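Local coordinates for protein BRIC1 (Synthetic construct, PDB 6FF6) that is a computationally designed helical repeat protein with a novel corrugated architecture, at residues F73-L87 with F105-Y119. Residues are numbered along the deposited sequence; the frame is centred on the assembly and turned at random.
Sequences FTMLQYAVELMENML and FLELKDLMQRMLDYY
Tyr119 reaches from the helix of 105-119 to the start of the helix of 74-87, and each of its side-chain atoms finds a partner there. Its CB lies over the centre of the Phe73 ring, 3.9 Å from that ring's centroid. CG stands anti to the carbonyl carbon (chi1 -67°), which lays the ring along Phe73 and carries OH to the helix start. CG and CD1 both meet Phe73 CD1, Tyr119 CD1 at 3.4 Å; CD2 lies by Phe73 CB, CE1 and CZ by Phe73 CA. Centroids 4.6 Å apart and planes at 18° define an offset stack. Tyr119 CE2 passes 3.8 Å from Met75 CB, which lies at the ring's edge. At the tip, Tyr119 OH accepts the backbone N-H of Met75 at 2.8 Å, nearly straight at 166°, engaging an amide of the first helical turn; Thr74 OG1 adds a weak bond to the same oxygen. Beyond this end the contact is apolar. Leu76 fits as a knob among Met112, Met115, Leu116 and Tyr119, while Met112 fills the reciprocal hole of Leu76, Ala79, Val80 and Met83. At the far end Met83 CE approaches Phe105 CD1 at 3.6 Å. The segment axes come within 8.6 Å and run nearly antiparallel, as in the helical bundle of an Hpt-like domain. Helix 51-71 packs against Val80 and Leu87, helix 23-42 against Phe105 and Leu116, and the second subunit meets Met75 and Met115 through its Ala129 and Asp132.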
loop_
_atom_site.group_PDB
_atom_site.type_symbol
_atom_site.label_atom_id
_atom_site.label_comp_id
_atom_site.label_asym_id
_atom_site.label_seq_id
_atom_site.Cartn_x
_atom_site.Cartn_y
_atom_site.Cartn_z
ATOM N N PHE A 73 -5.262 -7.139 -0.851
ATOM C CA PHE A 73 -5.680 -6.500 -2.103
ATOM C C PHE A 73 -7.177 -6.148 -1.999
ATOM O O PHE A 73 -8.048 -6.825 -2.543
ATOM C CB PHE A 73 -5.341 -7.381 -3.315
ATOM C CG PHE A 73 -3.877 -7.753 -3.501
ATOM C CD1 PHE A 73 -2.866 -7.012 -2.896
ATOM C CD2 PHE A 73 -3.511 -8.826 -4.310
ATOM C CE1 PHE A 73 -1.523 -7.348 -3.082
ATOM C CE2 PHE A 73 -2.166 -9.159 -4.495
ATOM C CZ PHE A 73 -1.186 -8.414 -3.887
ATOM N N THR A 74 -7.451 -5.080 -1.233
ATOM C CA THR A 74 -8.793 -4.656 -0.861
ATOM C C THR A 74 -9.673 -4.265 -2.040
ATOM O O THR A 74 -10.840 -4.673 -2.070
ATOM C CB THR A 74 -8.760 -3.593 0.216
ATOM O OG1 THR A 74 -7.794 -2.605 -0.120
ATOM C CG2 THR A 74 -8.440 -4.188 1.572
ATOM N N MET A 75 -9.128 -3.540 -3.018
ATOM C CA MET A 75 -9.916 -3.152 -4.188
ATOM C C MET A 75 -10.317 -4.383 -4.970
ATOM O O MET A 75 -11.437 -4.463 -5.460
ATOM C CB MET A 75 -9.099 -2.219 -5.080
ATOM C CG MET A 75 -8.638 -0.986 -4.398
ATOM S SD MET A 75 -9.933 0.205 -4.489
ATOM C CE MET A 75 -9.144 1.393 -5.456
ATOM N N LEU A 76 -9.402 -5.363 -5.065
ATOM C CA LEU A 76 -9.654 -6.618 -5.757
ATOM C C LEU A 76 -10.705 -7.429 -4.967
ATOM O O LEU A 76 -11.653 -7.935 -5.570
ATOM C CB LEU A 76 -8.337 -7.392 -5.929
ATOM C CG LEU A 76 -8.396 -8.719 -6.683
ATOM C CD1 LEU A 76 -8.967 -8.529 -8.072
ATOM C CD2 LEU A 76 -7.036 -9.331 -6.761
ATOM N N GLN A 77 -10.542 -7.512 -3.622
ATOM C CA GLN A 77 -11.431 -8.202 -2.678
ATOM C C GLN A 77 -12.871 -7.752 -2.891
ATOM O O GLN A 77 -13.757 -8.586 -3.042
ATOM C CB GLN A 77 -11.023 -7.861 -1.235
ATOM C CG GLN A 77 -10.325 -8.975 -0.476
ATOM C CD GLN A 77 -9.752 -8.479 0.837
ATOM O OE1 GLN A 77 -9.111 -7.427 0.915
ATOM N NE2 GLN A 77 -9.954 -9.234 1.904
ATOM N N TYR A 78 -13.084 -6.432 -2.952
ATOM C CA TYR A 78 -14.389 -5.832 -3.144
ATOM C C TYR A 78 -14.989 -6.143 -4.521
ATOM O O TYR A 78 -16.155 -6.526 -4.607
ATOM C CB TYR A 78 -14.327 -4.332 -2.836
ATOM C CG TYR A 78 -14.538 -4.040 -1.357
ATOM C CD1 TYR A 78 -15.808 -4.108 -0.783
ATOM C CD2 TYR A 78 -13.468 -3.705 -0.530
ATOM C CE1 TYR A 78 -16.009 -3.845 0.576
ATOM C CE2 TYR A 78 -13.658 -3.429 0.830
ATOM C CZ TYR A 78 -14.930 -3.507 1.381
ATOM O OH TYR A 78 -15.125 -3.253 2.725
ATOM N N ALA A 79 -14.179 -6.058 -5.566
ATOM C CA ALA A 79 -14.551 -6.412 -6.951
ATOM C C ALA A 79 -14.940 -7.898 -7.060
ATOM O O ALA A 79 -15.880 -8.221 -7.788
ATOM C CB ALA A 79 -13.388 -6.121 -7.903
ATOM N N VAL A 80 -14.232 -8.788 -6.336
ATOM C CA VAL A 80 -14.494 -10.225 -6.340
ATOM C C VAL A 80 -15.769 -10.523 -5.560
ATOM O O VAL A 80 -16.603 -11.283 -6.057
ATOM C CB VAL A 80 -13.293 -11.043 -5.812
ATOM C CG1 VAL A 80 -13.606 -12.521 -5.799
ATOM C CG2 VAL A 80 -12.056 -10.791 -6.646
ATOM N N GLU A 81 -15.942 -9.915 -4.359
ATOM C CA GLU A 81 -17.150 -10.095 -3.522
ATOM C C GLU A 81 -18.392 -9.783 -4.351
ATOM O O GLU A 81 -19.387 -10.495 -4.283
ATOM C CB GLU A 81 -17.154 -9.149 -2.306
ATOM C CG GLU A 81 -16.181 -9.457 -1.175
ATOM C CD GLU A 81 -16.222 -8.452 -0.027
ATOM O OE1 GLU A 81 -17.349 -8.118 0.409
ATOM O OE2 GLU A 81 -15.147 -8.003 0.447
ATOM N N LEU A 82 -18.316 -8.720 -5.141
ATOM C CA LEU A 82 -19.402 -8.252 -5.970
ATOM C C LEU A 82 -19.748 -9.228 -7.031
ATOM O O LEU A 82 -20.915 -9.555 -7.162
ATOM C CB LEU A 82 -19.059 -6.881 -6.535
ATOM C CG LEU A 82 -20.188 -5.999 -7.020
ATOM C CD1 LEU A 82 -21.123 -5.611 -5.897
ATOM C CD2 LEU A 82 -19.615 -4.743 -7.572
ATOM N N MET A 83 -18.756 -9.777 -7.736
ATOM C CA MET A 83 -19.050 -10.798 -8.729
ATOM C C MET A 83 -19.595 -12.074 -8.044
ATOM O O MET A 83 -20.602 -12.632 -8.465
ATOM C CB MET A 83 -17.859 -11.113 -9.631
ATOM C CG MET A 83 -18.232 -12.142 -10.701
ATOM S SD MET A 83 -17.583 -11.782 -12.311
ATOM C CE MET A 83 -18.419 -12.905 -13.221
ATOM N N GLU A 84 -18.946 -12.490 -6.971
ATOM C CA GLU A 84 -19.318 -13.662 -6.193
ATOM C C GLU A 84 -20.763 -13.640 -5.865
ATOM O O GLU A 84 -21.437 -14.598 -6.179
ATOM C CB GLU A 84 -18.503 -13.725 -4.900
ATOM C CG GLU A 84 -17.765 -15.037 -4.730
ATOM C CD GLU A 84 -17.245 -15.322 -3.339
ATOM O OE1 GLU A 84 -17.355 -14.440 -2.457
ATOM O OE2 GLU A 84 -16.732 -16.445 -3.131
ATOM N N ASN A 85 -21.251 -12.523 -5.292
ATOM C CA ASN A 85 -22.646 -12.298 -4.910
ATOM C C ASN A 85 -23.616 -12.489 -6.073
ATOM O O ASN A 85 -24.596 -13.226 -5.940
ATOM C CB ASN A 85 -22.827 -10.921 -4.233
ATOM C CG ASN A 85 -22.218 -10.855 -2.858
ATOM O OD1 ASN A 85 -21.954 -11.881 -2.213
ATOM N ND2 ASN A 85 -21.967 -9.641 -2.378
ATOM N N MET A 86 -23.317 -11.855 -7.215
ATOM C CA MET A 86 -24.113 -11.945 -8.440
ATOM C C MET A 86 -24.175 -13.399 -8.941
ATOM O O MET A 86 -25.249 -13.883 -9.277
ATOM C CB MET A 86 -23.499 -11.057 -9.522
ATOM C CG MET A 86 -23.337 -9.616 -9.135
ATOM S SD MET A 86 -24.591 -8.555 -9.815
ATOM C CE MET A 86 -24.028 -8.463 -11.543
ATOM N N LEU A 87 -23.009 -14.086 -8.956
ATOM C CA LEU A 87 -22.836 -15.472 -9.369
ATOM C C LEU A 87 -23.562 -16.394 -8.458
ATOM O O LEU A 87 -24.053 -17.408 -8.934
ATOM C CB LEU A 87 -21.373 -15.893 -9.356
ATOM C CG LEU A 87 -20.500 -15.334 -10.433
ATOM C CD1 LEU A 87 -19.021 -15.510 -10.071
ATOM C CD2 LEU A 87 -20.872 -15.904 -11.778
ATOM N N PHE A 105 -21.411 -9.091 -15.941
ATOM C CA PHE A 105 -20.486 -10.108 -15.465
ATOM C C PHE A 105 -19.159 -9.948 -16.151
ATOM O O PHE A 105 -18.119 -10.081 -15.509
ATOM C CB PHE A 105 -21.045 -11.513 -15.712
ATOM C CG PHE A 105 -22.029 -12.032 -14.690
ATOM C CD1 PHE A 105 -21.817 -11.843 -13.332
ATOM C CD2 PHE A 105 -23.146 -12.753 -15.079
ATOM C CE1 PHE A 105 -22.714 -12.361 -12.392
ATOM C CE2 PHE A 105 -24.052 -13.249 -14.131
ATOM C CZ PHE A 105 -23.852 -13.013 -12.799
ATOM N N LEU A 106 -19.173 -9.586 -17.429
ATOM C CA LEU A 106 -17.911 -9.378 -18.148
ATOM C C LEU A 106 -17.192 -8.155 -17.630
ATOM O O LEU A 106 -15.988 -8.190 -17.428
ATOM C CB LEU A 106 -18.109 -9.335 -19.678
ATOM C CG LEU A 106 -18.485 -10.664 -20.303
ATOM C CD1 LEU A 106 -19.243 -10.463 -21.574
ATOM C CD2 LEU A 106 -17.263 -11.562 -20.471
ATOM N N GLU A 107 -17.939 -7.107 -17.324
ATOM C CA GLU A 107 -17.396 -5.874 -16.774
ATOM C C GLU A 107 -16.835 -6.081 -15.373
ATOM O O GLU A 107 -15.811 -5.493 -15.040
ATOM C CB GLU A 107 -18.453 -4.778 -16.809
ATOM C CG GLU A 107 -18.746 -4.316 -18.230
ATOM C CD GLU A 107 -19.401 -2.953 -18.365
ATOM O OE1 GLU A 107 -20.574 -2.804 -17.949
ATOM O OE2 GLU A 107 -18.739 -2.038 -18.909
ATOM N N LEU A 108 -17.463 -6.942 -14.572
ATOM C CA LEU A 108 -16.998 -7.278 -13.220
ATOM C C LEU A 108 -15.699 -8.071 -13.309
ATOM O O LEU A 108 -14.787 -7.838 -12.516
ATOM C CB LEU A 108 -18.074 -8.091 -12.465
ATOM C CG LEU A 108 -19.349 -7.311 -12.051
ATOM C CD1 LEU A 108 -20.329 -8.200 -11.372
ATOM C CD2 LEU A 108 -19.011 -6.196 -11.084
ATOM N N LYS A 109 -15.623 -9.004 -14.297
ATOM C CA LYS A 109 -14.437 -9.793 -14.620
ATOM C C LYS A 109 -13.326 -8.805 -15.042
ATOM O O LYS A 109 -12.192 -8.940 -14.599
ATOM C CB LYS A 109 -14.725 -10.812 -15.762
ATOM C CG LYS A 109 -13.510 -11.621 -16.186
ATOM C CD LYS A 109 -12.812 -11.065 -17.486
ATOM C CE LYS A 109 -11.315 -11.285 -17.491
ATOM N NZ LYS A 109 -10.769 -11.690 -18.813
ATOM N N ASP A 110 -13.649 -7.810 -15.884
ATOM C CA ASP A 110 -12.654 -6.826 -16.324
ATOM C C ASP A 110 -12.186 -5.972 -15.177
ATOM O O ASP A 110 -10.992 -5.647 -15.125
ATOM C CB ASP A 110 -13.216 -5.934 -17.418
ATOM C CG ASP A 110 -13.432 -6.642 -18.731
ATOM O OD1 ASP A 110 -12.724 -7.671 -18.990
ATOM O OD2 ASP A 110 -14.293 -6.172 -19.518
ATOM N N LEU A 111 -13.114 -5.632 -14.251
ATOM C CA LEU A 111 -12.789 -4.881 -13.046
ATOM C C LEU A 111 -11.800 -5.671 -12.200
ATOM O O LEU A 111 -10.742 -5.136 -11.861
ATOM C CB LEU A 111 -14.033 -4.524 -12.236
ATOM C CG LEU A 111 -13.749 -3.638 -11.028
ATOM C CD1 LEU A 111 -12.960 -2.337 -11.432
ATOM C CD2 LEU A 111 -15.025 -3.420 -10.217
ATOM N N MET A 112 -12.102 -6.961 -11.939
ATOM C CA MET A 112 -11.191 -7.892 -11.259
ATOM C C MET A 112 -9.789 -7.904 -11.947
ATOM O O MET A 112 -8.768 -7.882 -11.271
ATOM C CB MET A 112 -11.779 -9.296 -11.266
ATOM C CG MET A 112 -12.881 -9.463 -10.292
ATOM S SD MET A 112 -13.701 -11.062 -10.467
ATOM C CE MET A 112 -12.461 -12.140 -9.850
ATOM N N GLN A 113 -9.757 -7.914 -13.289
ATOM C CA GLN A 113 -8.512 -7.873 -14.046
ATOM C C GLN A 113 -7.793 -6.548 -13.802
ATOM O O GLN A 113 -6.599 -6.562 -13.526
ATOM C CB GLN A 113 -8.772 -8.090 -15.542
ATOM C CG GLN A 113 -7.493 -8.114 -16.376
ATOM C CD GLN A 113 -6.647 -9.337 -16.090
ATOM O OE1 GLN A 113 -7.050 -10.470 -16.375
ATOM N NE2 GLN A 113 -5.457 -9.136 -15.520
ATOM N N ARG A 114 -8.514 -5.417 -13.881
ATOM C CA ARG A 114 -7.941 -4.067 -13.678
ATOM C C ARG A 114 -7.380 -3.869 -12.275
ATOM O O ARG A 114 -6.297 -3.291 -12.130
ATOM C CB ARG A 114 -8.939 -2.949 -14.054
ATOM C CG ARG A 114 -9.032 -2.779 -15.595
ATOM C CD ARG A 114 -9.867 -1.608 -16.088
ATOM N NE ARG A 114 -11.163 -1.540 -15.411
ATOM C CZ ARG A 114 -12.333 -1.861 -15.950
ATOM N NH1 ARG A 114 -12.403 -2.257 -17.216
ATOM N NH2 ARG A 114 -13.449 -1.765 -15.235
ATOM N N MET A 115 -8.098 -4.388 -11.262
ATOM C CA MET A 115 -7.713 -4.364 -9.850
ATOM C C MET A 115 -6.491 -5.231 -9.612
ATOM O O MET A 115 -5.546 -4.812 -8.949
ATOM C CB MET A 115 -8.897 -4.756 -8.940
ATOM C CG MET A 115 -10.009 -3.690 -8.906
ATOM S SD MET A 115 -9.418 -1.996 -8.533
ATOM C CE MET A 115 -9.361 -1.248 -10.200
ATOM N N LEU A 116 -6.461 -6.393 -10.234
ATOM C CA LEU A 116 -5.329 -7.296 -10.146
ATOM C C LEU A 116 -4.114 -6.606 -10.701
ATOM O O LEU A 116 -3.082 -6.601 -10.040
ATOM C CB LEU A 116 -5.604 -8.577 -10.927
ATOM C CG LEU A 116 -4.557 -9.672 -10.815
ATOM C CD1 LEU A 116 -4.497 -10.260 -9.395
ATOM C CD2 LEU A 116 -4.755 -10.735 -11.899
ATOM N N ASP A 117 -4.245 -5.952 -11.866
ATOM C CA ASP A 117 -3.155 -5.232 -12.515
ATOM C C ASP A 117 -2.695 -4.008 -11.733
ATOM O O ASP A 117 -1.520 -3.631 -11.846
ATOM C CB ASP A 117 -3.521 -4.901 -13.964
ATOM C CG ASP A 117 -3.538 -6.150 -14.865
ATOM O OD1 ASP A 117 -2.829 -7.130 -14.548
ATOM O OD2 ASP A 117 -4.262 -6.143 -15.882
ATOM N N TYR A 118 -3.614 -3.393 -10.921
ATOM C CA TYR A 118 -3.285 -2.273 -10.066
ATOM C C TYR A 118 -2.239 -2.751 -9.067
ATOM O O TYR A 118 -1.144 -2.200 -9.011
ATOM C CB TYR A 118 -4.551 -1.743 -9.345
ATOM C CG TYR A 118 -4.249 -0.796 -8.197
ATOM C CD1 TYR A 118 -3.736 0.479 -8.435
ATOM C CD2 TYR A 118 -4.399 -1.203 -6.873
ATOM C CE1 TYR A 118 -3.402 1.334 -7.384
ATOM C CE2 TYR A 118 -4.073 -0.351 -5.811
ATOM C CZ TYR A 118 -3.554 0.909 -6.074
ATOM O OH TYR A 118 -3.192 1.749 -5.045
ATOM N N TYR A 119 -2.566 -3.821 -8.338
ATOM C CA TYR A 119 -1.720 -4.442 -7.330
ATOM C C TYR A 119 -0.503 -5.084 -7.898
ATOM O O TYR A 119 0.519 -5.116 -7.229
ATOM C CB TYR A 119 -2.514 -5.424 -6.471
ATOM C CG TYR A 119 -3.556 -4.737 -5.612
ATOM C CD1 TYR A 119 -3.188 -3.991 -4.496
ATOM C CD2 TYR A 119 -4.906 -4.793 -5.940
ATOM C CE1 TYR A 119 -4.140 -3.341 -3.712
ATOM C CE2 TYR A 119 -5.869 -4.130 -5.174
ATOM C CZ TYR A 119 -5.482 -3.417 -4.050
ATOM O OH TYR A 119 -6.416 -2.798 -3.258
#